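Local coordinates for iron-only hydrogenase system regulator (Thermotoga maritima, PDB 2NZC), which is of unconfirmed function but probably regulates the iron-only hydrogenase system, at residues E26-F31 and A49-V54. Numbering follows the deposited sequence.
Sequences ELLHNF and AIIFLV
Leu-28, near the C-terminal end of helix 18-30, reaches down onto the sheet and meets Leu-53 of strand 48-57 through methyl groups alone. The tight point is Leu-28 CD2 against Leu-53 CD1 at 3.8 Å, a full van der Waals contact between two side chains that meet at a slant. Each leucine points CG away from its own carbonyl carbon (chi1 -59° in Leu-28, -56° in Leu-53), and the two extended branches span a backbone gap of 9.6 Å between Leu-28 CA and Leu-53 CA. The other methyl, Leu-28 CD1, sits between Leu-53, whose CD1 is 4.2 Å away, and Ile-51, the looser flank, whose CG2 is 4.5 Å away. Leu-28 is thus set above two residues that lie two apart on the same strand and both direct their CB atoms at the helix.

Only 112 Å² is buried between the segments, yet all three touching residues are buried, since neighbours complete the core: Arg-38 of strand 35-43 lies against all three, and Leu-10 and Ile-12 of strand 6-15 pack on Leu-53. This is the helix-on-sheet layer of a ferredoxin-like βαββαβ fold, the topology of ACT domains, with helices 18-30 and 59-69 over one face of a four-stranded antiparallel sheet.

On the helix side remote from the strand, Glu-26, His-29 and Asn-30 are exposed to solvent, while Leu-27 and Phe-31, partly exposed, lean on helix 59-69. The last turn closes with backbone bonds from Asn-30 N to Glu-26 O and from Phe-31 N to Leu-27 O, both 3.1 Å. Beneath the sheet the strand is buried again: Ile-50 CG2 lies 3.7 Å above the plane of the Phe-52 ring, displaced toward its rim, and Phe-52 stacks on Phe-52 of the second subunit.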
loop_
_atom_site.group_PDB
_atom_site.type_symbol
_atom_site.label_atom_id
_atom_site.label_comp_id
_atom_site.label_asym_id
_atom_site.label_seq_id
_atom_site.Cartn_x
_atom_site.Cartn_y
_atom_site.Cartn_z
ATOM N N GLU D 26 14.307 12.408 -3.708
ATOM C CA GLU D 26 15.675 12.496 -3.222
ATOM C C GLU D 26 15.701 12.499 -1.692
ATOM O O GLU D 26 16.540 11.846 -1.077
ATOM C CB GLU D 26 16.377 13.715 -3.800
ATOM C CG GLU D 26 16.629 13.585 -5.306
ATOM C CD GLU D 26 17.231 14.830 -5.924
ATOM O OE1 GLU D 26 17.399 15.839 -5.196
ATOM O OE2 GLU D 26 17.542 14.794 -7.141
ATOM N N LEU D 27 14.764 13.236 -1.102
ATOM C CA LEU D 27 14.617 13.332 0.339
ATOM C C LEU D 27 14.295 12.009 1.019
ATOM O O LEU D 27 14.951 11.625 1.997
ATOM C CB LEU D 27 13.531 14.355 0.680
ATOM C CG LEU D 27 13.714 15.144 1.973
ATOM C CD1 LEU D 27 15.149 15.633 2.116
ATOM C CD2 LEU D 27 12.738 16.310 1.921
ATOM N N LEU D 28 13.266 11.334 0.522
ATOM C CA LEU D 28 12.848 10.033 1.036
ATOM C C LEU D 28 13.908 8.938 0.838
ATOM O O LEU D 28 14.020 8.039 1.669
ATOM C CB LEU D 28 11.527 9.610 0.390
ATOM C CG LEU D 28 10.360 10.585 0.616
ATOM C CD1 LEU D 28 9.066 9.985 0.096
ATOM C CD2 LEU D 28 10.238 11.036 2.085
ATOM N N HIS D 29 14.668 9.003 -0.254
ATOM C CA HIS D 29 15.859 8.158 -0.406
ATOM C C HIS D 29 16.838 8.418 0.750
ATOM O O HIS D 29 17.335 7.479 1.367
ATOM C CB HIS D 29 16.526 8.431 -1.760
ATOM C CG HIS D 29 17.890 7.823 -1.915
ATOM N ND1 HIS D 29 19.053 8.557 -1.792
ATOM C CD2 HIS D 29 18.275 6.558 -2.200
ATOM C CE1 HIS D 29 20.096 7.769 -1.996
ATOM N NE2 HIS D 29 19.650 6.549 -2.242
ATOM N N ASN D 30 17.113 9.692 1.043
ATOM C CA ASN D 30 18.030 10.032 2.120
ATOM C C ASN D 30 17.604 9.459 3.461
ATOM O O ASN D 30 18.441 9.053 4.262
ATOM C CB ASN D 30 18.220 11.552 2.247
ATOM C CG ASN D 30 18.970 12.167 1.070
ATOM O OD1 ASN D 30 19.460 11.474 0.165
ATOM N ND2 ASN D 30 19.063 13.493 1.085
ATOM N N PHE D 31 16.302 9.442 3.702
ATOM C CA PHE D 31 15.730 9.011 4.967
ATOM C C PHE D 31 15.176 7.594 4.925
ATOM O O PHE D 31 14.338 7.245 5.759
ATOM C CB PHE D 31 14.582 9.957 5.371
ATOM C CG PHE D 31 15.040 11.270 5.883
ATOM C CD1 PHE D 31 15.363 12.311 5.013
ATOM C CD2 PHE D 31 15.167 11.477 7.245
ATOM C CE1 PHE D 31 15.788 13.536 5.494
ATOM C CE2 PHE D 31 15.604 12.701 7.735
ATOM C CZ PHE D 31 15.907 13.735 6.862
ATOM N N ALA D 49 -0.114 13.673 -6.572
ATOM C CA ALA D 49 0.259 12.348 -6.163
ATOM C C ALA D 49 0.121 12.363 -4.675
ATOM O O ALA D 49 0.443 13.381 -4.051
ATOM C CB ALA D 49 1.672 12.071 -6.547
ATOM N N ILE D 50 -0.358 11.251 -4.120
ATOM C CA ILE D 50 -0.441 11.056 -2.660
ATOM C C ILE D 50 0.623 10.054 -2.258
ATOM O O ILE D 50 0.840 9.068 -2.975
ATOM C CB ILE D 50 -1.800 10.441 -2.248
ATOM C CG1 ILE D 50 -2.913 11.414 -2.621
ATOM C CG2 ILE D 50 -1.770 10.061 -0.734
ATOM C CD1 ILE D 50 -4.334 10.817 -2.715
ATOM N N ILE D 51 1.325 10.321 -1.157
ATOM C CA ILE D 51 2.307 9.352 -0.615
ATOM C C ILE D 51 2.009 9.189 0.871
ATOM O O ILE D 51 1.869 10.203 1.600
ATOM C CB ILE D 51 3.796 9.816 -0.763
ATOM C CG1 ILE D 51 4.158 10.059 -2.209
ATOM C CG2 ILE D 51 4.767 8.742 -0.215
ATOM C CD1 ILE D 51 5.429 10.964 -2.427
ATOM N N PHE D 52 1.876 7.935 1.300
ATOM C CA PHE D 52 1.705 7.597 2.693
ATOM C C PHE D 52 2.990 6.946 3.140
ATOM O O PHE D 52 3.511 6.069 2.430
ATOM C CB PHE D 52 0.607 6.544 2.888
ATOM C CG PHE D 52 -0.766 6.948 2.391
ATOM C CD1 PHE D 52 -1.551 7.826 3.118
ATOM C CD2 PHE D 52 -1.310 6.353 1.258
ATOM C CE1 PHE D 52 -2.839 8.152 2.686
ATOM C CE2 PHE D 52 -2.602 6.690 0.830
ATOM C CZ PHE D 52 -3.339 7.575 1.544
ATOM N N LEU D 53 3.474 7.333 4.327
ATOM C CA LEU D 53 4.679 6.733 4.941
ATOM C C LEU D 53 4.379 6.332 6.381
ATOM O O LEU D 53 3.629 7.027 7.099
ATOM C CB LEU D 53 5.841 7.766 4.975
ATOM C CG LEU D 53 6.282 8.419 3.654
ATOM C CD1 LEU D 53 7.360 9.420 3.934
ATOM C CD2 LEU D 53 6.893 7.381 2.741
ATOM N N VAL D 54 4.939 5.198 6.787
ATOM C CA VAL D 54 5.055 4.825 8.205
ATOM C C VAL D 54 6.559 4.829 8.507
ATOM O O VAL D 54 7.343 4.236 7.755
ATOM C CB VAL D 54 4.450 3.417 8.503
ATOM C CG1 VAL D 54 4.600 3.099 10.032
ATOM C CG2 VAL D 54 2.965 3.394 8.110
#